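Local coordinates for protein glycerol kinase, putative (Plasmodium falciparum, PDB 2W40) that probably catalyses the ATP-dependent phosphorylation of glycerol to sn-glycerol 3-phosphate in glycerol metabolism, at residues 5-10 with 77-82; 14-19 with 54-59; 362-367 with 498-503. All coordinates share one frame; numbering follows the deposited sequence.

Interaction 1. Residues 5-10 with 77-82; sequences VILSID and KCIGIT
The carboxylate of D10 is the flat side-chain group here, and its neighbour on T82 is a methyl: D10 OD1 lies 4.0 Å from T82 CG2. The T82 hydroxyl is anti to the backbone N (chi1 -166°) and bonds to I246 O on the next strand, while the methyl turns back against its partner, 3.5 Å from I9 O. A threonine suits the place because its two branches serve two strands. Behind this end the backbones form a parallel ladder, from L7 and I79 to D10 and T82. L7 and I9 each donate and accept, as in the pair I9 N to G80 O (2.8 Å) and T82 N to I9 O (2.8 Å), and K77 N closes the far end on V5 O. These are adjacent parallel strands at the centre of the N-terminal sheet of the actin-like ATPase fold. Branched aliphatic residues fill the face of L7, I9, I79 and I81, of which I9 and I81 pack on helix 167-176. On this face I9 CD1 crosses to I79 CG2 at 3.9 Å, whereas L7 runs alongside I79. On the reverse face I6 CG2 meets C78 SG at 3.9 Å, and C78 also touches A452 of helix 443-455. Small S8 and side-chain-free G80 sit next to each other here, consistent with close packing of that helix, and S8 OG bonds to S445 O.

Interaction 2. Residues 14-19 with 54-59; sequences QSTKVF and TNLYNL
V18 sets its methyls against L59 and L56, with CG1 lying 3.7 Å from L59 CB and 3.8 Å from L56 CD1. The contact is a strand-on-helix layer of the actin-like ATPase fold: helix 49-70 lies over the N-terminal sheet, its segment 54-59 running at 24° to strand 15-19, with axes 8.7 Å apart. Alternation along the strand brings T16 and V18 to the helix and turns K17 the other way; on the helix, L56 and L59, three residues apart, present their side chains to the same strand. Beta-branched residues suit the strand, since both offer a methyl close to the backbone, while the longer leucines span the distance between layers. With CG anti to the backbone N (chi1 -177°), the L56 side chain extends to the strand, CD1 lying 4.0 Å from T16 CG2. L59 CD1 goes deeper, pressing on the strand itself 3.2 Å from T16 O, a tight approach of a methyl to a carbonyl oxygen. Further out, L56 also touches I9 on strand 3-11 and L171 on helix 167-176, and L59 rests on N31 of strand 27-34; V18 leans on L7. The strand is held in place by backbone bonds of V18 to N31 and of T16 to L33. At the polar margin T16 OG1 is bonded to Q11 NE2, and it also holds a water at 2.8 Å that accepts a hydrogen bond from N55 ND2 at 2.9 Å.

Interaction 3. Residues 362-367 with 498-503; sequences SDARAS and RTLIQL
A water molecule joins R365 to T499, its oxygen gripped from both segments: it accepts from R365 N at 3.0 Å and donates to T499 O at 2.9 Å. The carbonyl belongs to the last turn of helix 482-500, where main-chain oxygens lack the amides of a following turn. The water takes that role for T499 O, and the guanidinium of R361 does so for L500 O. T499 carries the direct packing. Its methyl is anti to the backbone N and faces the 362-367 segment, with CG2 3.5 Å from S367 OG and 3.6 Å from R365 O. On the other branch OG1 is hydrogen-bonded to Y369 OH and A495 O, so threonine serves both a polar site and an apolar one. One residue on, L500 reaches across with CD2, 3.8 Å from A364 CB; the single methyl of A364 lets the L500 methyl come close to the loop.

R365, whose arm leads away from the helix, helps to hold the 362-367 loop, probably bracing it. Its NH1 curls back to two carbonyls of the same loop, S362 O at 2.8 Å and A364 O at 3.1 Å. S362 O lies in the guanidinium plane, whereas at A364 the donor stands well above the carbonyl plane. The same guanidinium uses NH2 for a salt bridge to E111 of helix 111-118, and D363 pairs with R361.

Beyond A364 the loop enters strand 366-371, which pairs with strand 347-349. At A366 the sheet continues as an antiparallel ladder into the second subunit, and R498 bonds through NH1 to I501 O of that subunit, so that part of this contact lies in the interface between subunits. Helix 482-500 packs its last turn against both strands, T499 touching V349 and S367.

In the fold
From the N terminus, strand 3-11 turns back into strand 15-21, whose segment 14-19 meets helix 49-70 in interaction 2, closing a short loop that contains strand 27-34. Helix 49-70 then leads into strand 74-83, which returns alongside the first strand in interaction 1. Interaction 2 therefore falls within the larger loop of interaction 1, and the two touch through backbone bonds of S8 to F19 and D10 to K17. Together they tie strands 3-11, 15-21 and 74-83 of the N-terminal sheet to helix 49-70. Interaction 3 follows in series, its centre about 42 Å from that of interaction 1; it closes a separate, mostly helical loop of 130 residues, joining the C-terminal helix to strand 366-371 at the second subunit.

Interaction 1. Residues 5-10 with 77-82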
# COMPACT_ATOMS: atom_id res chain seq x y z
N VAL C 5 41.26 -21.77 -11.93
CA VAL C 5 40.13 -20.89 -11.72
C VAL C 5 40.48 -19.59 -11.04
O VAL C 5 41.49 -19.46 -10.41
CB VAL C 5 39.00 -21.58 -10.89
CG1 VAL C 5 38.40 -22.90 -11.60
CG2 VAL C 5 39.50 -21.85 -9.52
N ILE C 6 39.58 -18.63 -11.24
CA ILE C 6 39.61 -17.30 -10.64
C ILE C 6 38.42 -17.27 -9.66
O ILE C 6 37.27 -17.53 -10.07
CB ILE C 6 39.48 -16.18 -11.65
CG1 ILE C 6 40.56 -16.27 -12.73
CG2 ILE C 6 39.45 -14.77 -10.95
CD1 ILE C 6 40.13 -15.47 -13.97
N LEU C 7 38.69 -16.93 -8.40
CA LEU C 7 37.55 -16.73 -7.44
C LEU C 7 37.14 -15.25 -7.49
O LEU C 7 37.98 -14.37 -7.27
CB LEU C 7 37.86 -17.15 -6.01
CG LEU C 7 36.94 -16.83 -4.85
CD1 LEU C 7 35.48 -17.25 -5.18
CD2 LEU C 7 37.43 -17.21 -3.47
N SER C 8 35.85 -15.00 -7.79
CA SER C 8 35.31 -13.64 -7.75
C SER C 8 34.28 -13.60 -6.61
O SER C 8 33.31 -14.40 -6.67
CB SER C 8 34.71 -13.22 -9.11
OG SER C 8 34.15 -11.94 -8.98
N ILE C 9 34.52 -12.74 -5.58
CA ILE C 9 33.60 -12.63 -4.46
C ILE C 9 32.77 -11.35 -4.72
O ILE C 9 33.34 -10.25 -4.90
CB ILE C 9 34.35 -12.49 -3.12
CG1 ILE C 9 35.17 -13.80 -2.86
CG2 ILE C 9 33.32 -12.03 -2.03
CD1 ILE C 9 36.24 -13.61 -1.80
N ASP C 10 31.42 -11.48 -4.69
CA ASP C 10 30.53 -10.31 -4.77
C ASP C 10 29.72 -10.26 -3.46
O ASP C 10 28.84 -11.06 -3.22
CB ASP C 10 29.64 -10.45 -6.00
CG ASP C 10 28.58 -9.41 -6.14
OD1 ASP C 10 28.60 -8.41 -5.42
OD2 ASP C 10 27.69 -9.61 -7.08
N LYS C 77 43.97 -19.23 -9.05
CA LYS C 77 45.04 -18.35 -9.52
C LYS C 77 45.09 -17.05 -8.72
O LYS C 77 46.15 -16.48 -8.45
CB LYS C 77 44.84 -18.03 -10.98
CG LYS C 77 45.10 -19.25 -11.92
CD LYS C 77 46.50 -19.64 -11.81
CE LYS C 77 46.92 -20.45 -13.02
NZ LYS C 77 46.94 -19.60 -14.34
N CYS C 78 43.89 -16.56 -8.41
CA CYS C 78 43.75 -15.25 -7.76
C CYS C 78 42.32 -15.08 -7.29
O CYS C 78 41.42 -15.84 -7.65
CB CYS C 78 44.09 -14.16 -8.72
SG CYS C 78 43.27 -14.25 -10.26
N ILE C 79 42.12 -13.99 -6.52
CA ILE C 79 40.82 -13.62 -5.95
C ILE C 79 40.55 -12.18 -6.32
O ILE C 79 41.41 -11.33 -6.12
CB ILE C 79 40.78 -13.83 -4.40
CG1 ILE C 79 41.01 -15.28 -4.07
CG2 ILE C 79 39.53 -13.21 -3.81
CD1 ILE C 79 41.38 -15.48 -2.53
N GLY C 80 39.37 -11.88 -6.86
CA GLY C 80 38.87 -10.49 -7.01
C GLY C 80 37.67 -10.28 -6.06
O GLY C 80 36.90 -11.21 -5.78
N ILE C 81 37.62 -9.07 -5.52
CA ILE C 81 36.63 -8.68 -4.54
C ILE C 81 35.81 -7.52 -5.08
O ILE C 81 36.36 -6.52 -5.58
CB ILE C 81 37.29 -8.28 -3.21
CG1 ILE C 81 37.87 -9.56 -2.60
CG2 ILE C 81 36.27 -7.60 -2.29
CD1 ILE C 81 38.58 -9.44 -1.30
N THR C 82 34.47 -7.65 -5.00
CA THR C 82 33.58 -6.54 -5.26
C THR C 82 32.46 -6.53 -4.27
O THR C 82 32.21 -7.55 -3.62
CB THR C 82 33.11 -6.57 -6.76
OG1 THR C 82 32.53 -5.33 -7.08
CG2 THR C 82 32.20 -7.75 -7.07

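Interaction 2. Residues 14-19 with 54-59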
# COMPACT_ATOMS: atom_id res chain seq x y z
N GLN C 14 22.07 -7.88 -0.30
CA GLN C 14 21.16 -8.90 0.30
C GLN C 14 21.78 -10.28 0.56
O GLN C 14 21.21 -11.08 1.26
CB GLN C 14 19.89 -9.03 -0.55
CG GLN C 14 19.06 -7.71 -0.61
CD GLN C 14 17.95 -7.76 -1.55
OE1 GLN C 14 18.06 -7.29 -2.68
NE2 GLN C 14 16.88 -8.37 -1.14
N SER C 15 22.91 -10.55 -0.13
CA SER C 15 23.58 -11.83 -0.07
C SER C 15 25.04 -11.69 -0.49
O SER C 15 25.48 -10.69 -1.00
CB SER C 15 22.89 -12.88 -0.94
OG SER C 15 23.15 -12.65 -2.34
N THR C 16 25.79 -12.72 -0.15
CA THR C 16 27.18 -12.86 -0.51
C THR C 16 27.19 -13.98 -1.56
O THR C 16 26.63 -15.06 -1.30
CB THR C 16 28.05 -13.22 0.72
OG1 THR C 16 27.93 -12.18 1.74
CG2 THR C 16 29.53 -13.42 0.31
N LYS C 17 27.89 -13.71 -2.65
CA LYS C 17 27.98 -14.59 -3.83
C LYS C 17 29.49 -14.90 -4.04
O LYS C 17 30.38 -14.00 -3.95
CB LYS C 17 27.44 -13.87 -5.07
CG LYS C 17 26.07 -13.30 -4.89
CD LYS C 17 25.62 -12.43 -6.00
CE LYS C 17 24.32 -11.79 -5.60
NZ LYS C 17 23.63 -11.29 -6.83
N VAL C 18 29.72 -16.18 -4.36
CA VAL C 18 31.04 -16.64 -4.85
C VAL C 18 30.89 -17.26 -6.23
O VAL C 18 29.90 -17.97 -6.50
CB VAL C 18 31.78 -17.58 -3.88
CG1 VAL C 18 32.07 -16.96 -2.45
CG2 VAL C 18 31.02 -18.96 -3.69
N PHE C 19 31.81 -16.87 -7.11
CA PHE C 19 31.87 -17.31 -8.50
C PHE C 19 33.24 -17.79 -8.78
O PHE C 19 34.22 -17.08 -8.53
CB PHE C 19 31.53 -16.22 -9.46
CG PHE C 19 30.15 -15.72 -9.31
CD1 PHE C 19 29.14 -16.20 -10.07
CD2 PHE C 19 29.87 -14.73 -8.40
CE1 PHE C 19 27.89 -15.73 -9.96
CE2 PHE C 19 28.64 -14.27 -8.27
CZ PHE C 19 27.61 -14.80 -9.06
N THR C 54 31.25 -15.04 8.07
CA THR C 54 30.99 -16.45 8.25
C THR C 54 30.41 -17.05 6.96
O THR C 54 30.82 -18.13 6.49
CB THR C 54 30.04 -16.63 9.43
OG1 THR C 54 30.74 -16.14 10.61
CG2 THR C 54 29.65 -18.12 9.56
N ASN C 55 29.45 -16.35 6.39
CA ASN C 55 28.83 -16.80 5.14
C ASN C 55 29.87 -16.90 4.02
O ASN C 55 29.92 -17.88 3.28
CB ASN C 55 27.75 -15.83 4.72
CG ASN C 55 26.48 -15.98 5.53
OD1 ASN C 55 26.40 -16.89 6.39
ND2 ASN C 55 25.56 -15.07 5.33
N LEU C 56 30.74 -15.91 3.91
CA LEU C 56 31.80 -15.93 2.95
C LEU C 56 32.66 -17.12 3.10
O LEU C 56 32.92 -17.82 2.15
CB LEU C 56 32.60 -14.65 2.99
CG LEU C 56 33.70 -14.64 1.89
CD1 LEU C 56 33.28 -14.80 0.45
CD2 LEU C 56 34.58 -13.36 2.06
N TYR C 57 33.16 -17.38 4.33
CA TYR C 57 34.10 -18.51 4.58
C TYR C 57 33.44 -19.82 4.17
O TYR C 57 34.05 -20.64 3.51
CB TYR C 57 34.51 -18.52 6.04
CG TYR C 57 35.46 -17.38 6.45
CD1 TYR C 57 36.39 -16.88 5.58
CD2 TYR C 57 35.38 -16.84 7.72
CE1 TYR C 57 37.28 -15.82 6.00
CE2 TYR C 57 36.18 -15.85 8.14
CZ TYR C 57 37.16 -15.34 7.32
OH TYR C 57 37.99 -14.37 7.79
N ASN C 58 32.18 -19.96 4.56
CA ASN C 58 31.42 -21.19 4.26
C ASN C 58 31.28 -21.39 2.75
O ASN C 58 31.46 -22.49 2.24
CB ASN C 58 30.11 -21.15 5.07
CG ASN C 58 30.31 -21.54 6.54
OD1 ASN C 58 31.29 -22.24 6.88
ND2 ASN C 58 29.36 -21.12 7.43
N LEU C 59 31.04 -20.31 2.01
CA LEU C 59 30.82 -20.39 0.58
C LEU C 59 32.15 -20.74 -0.14
O LEU C 59 32.17 -21.54 -1.04
CB LEU C 59 30.32 -19.05 0.05
CG LEU C 59 28.83 -18.73 0.29
CD1 LEU C 59 28.52 -17.18 0.14
CD2 LEU C 59 27.98 -19.63 -0.72
O HOH W 1 25.74 -13.10 3.18

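Interaction 3. Residues 362-367 with 498-503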
# COMPACT_ATOMS: atom_id res chain seq x y z
N SER C 362 15.50 13.14 0.88
CA SER C 362 15.57 12.14 1.95
C SER C 362 14.27 12.15 2.81
O SER C 362 14.11 11.27 3.60
CB SER C 362 16.74 12.51 2.96
OG SER C 362 16.61 13.84 3.47
N ASP C 363 13.48 13.22 2.68
CA ASP C 363 12.14 13.36 3.33
C ASP C 363 11.02 12.57 2.63
O ASP C 363 9.96 12.35 3.20
CB ASP C 363 11.75 14.82 3.46
CG ASP C 363 11.72 15.57 2.17
OD1 ASP C 363 12.49 15.32 1.21
OD2 ASP C 363 10.95 16.57 2.16
N ALA C 364 11.26 12.09 1.42
CA ALA C 364 10.31 11.22 0.72
C ALA C 364 10.16 9.91 1.48
O ALA C 364 11.13 9.34 1.93
CB ALA C 364 10.75 10.97 -0.72
N ARG C 365 8.94 9.37 1.44
CA ARG C 365 8.67 8.02 1.95
C ARG C 365 7.89 7.28 0.89
O ARG C 365 7.28 7.90 -0.02
CB ARG C 365 7.89 8.14 3.25
CG ARG C 365 8.57 8.89 4.37
CD ARG C 365 9.73 8.17 4.84
NE ARG C 365 10.30 8.88 6.00
CZ ARG C 365 11.30 9.74 5.95
NH1 ARG C 365 11.95 9.92 4.84
NH2 ARG C 365 11.73 10.34 7.06
N ALA C 366 7.83 5.96 0.98
CA ALA C 366 7.15 5.16 -0.04
C ALA C 366 5.66 5.39 0.11
O ALA C 366 5.10 5.43 1.22
CB ALA C 366 7.51 3.67 0.08
N SER C 367 5.00 5.64 -1.03
CA SER C 367 3.60 6.09 -1.10
C SER C 367 2.90 5.33 -2.23
O SER C 367 3.47 5.08 -3.26
CB SER C 367 3.58 7.56 -1.46
OG SER C 367 4.40 8.24 -0.50
N ARG C 498 2.70 14.88 -5.16
CA ARG C 498 1.85 14.58 -3.97
C ARG C 498 2.75 14.10 -2.84
O ARG C 498 2.53 14.44 -1.65
CB ARG C 498 0.75 13.50 -4.19
CG ARG C 498 -0.32 13.86 -5.07
CD ARG C 498 -1.33 12.77 -5.13
NE ARG C 498 -2.08 13.01 -6.34
CZ ARG C 498 -2.92 14.05 -6.48
NH1 ARG C 498 -3.35 14.75 -5.44
NH2 ARG C 498 -3.49 14.28 -7.66
N THR C 499 3.72 13.27 -3.16
CA THR C 499 4.60 12.66 -2.15
C THR C 499 5.57 13.70 -1.49
O THR C 499 6.01 13.57 -0.35
CB THR C 499 5.42 11.55 -2.84
OG1 THR C 499 4.49 10.63 -3.42
CG2 THR C 499 6.40 10.84 -1.83
N LEU C 500 5.93 14.71 -2.25
CA LEU C 500 7.00 15.70 -1.89
C LEU C 500 6.45 17.04 -1.39
O LEU C 500 7.21 17.81 -0.80
CB LEU C 500 7.92 15.91 -3.09
CG LEU C 500 8.79 14.73 -3.57
CD1 LEU C 500 9.67 15.17 -4.72
CD2 LEU C 500 9.66 14.15 -2.46
N ILE C 501 5.22 17.38 -1.73
CA ILE C 501 4.69 18.71 -1.40
C ILE C 501 4.77 18.98 0.11
O ILE C 501 4.56 18.10 0.96
CB ILE C 501 3.26 18.95 -2.03
CG1 ILE C 501 2.86 20.43 -1.97
CG2 ILE C 501 2.29 18.08 -1.37
CD1 ILE C 501 1.71 20.78 -2.86
N GLN C 502 5.20 20.19 0.44
CA GLN C 502 5.36 20.63 1.80
C GLN C 502 4.07 21.28 2.26
O GLN C 502 3.55 22.20 1.61
CB GLN C 502 6.57 21.61 1.90
CG GLN C 502 7.92 20.97 1.72
CD GLN C 502 8.08 19.78 2.60
OE1 GLN C 502 7.75 18.62 2.19
NE2 GLN C 502 8.49 20.02 3.84
N LEU C 503 3.49 20.70 3.33
CA LEU C 503 2.16 21.09 3.88
C LEU C 503 2.31 21.46 5.38
O LEU C 503 3.10 20.80 6.12
CB LEU C 503 1.19 19.89 3.75
CG LEU C 503 0.94 19.44 2.32
CD1 LEU C 503 0.15 18.16 2.42
CD2 LEU C 503 0.28 20.51 1.49
O HOH W 2 6.69 11.38 1.38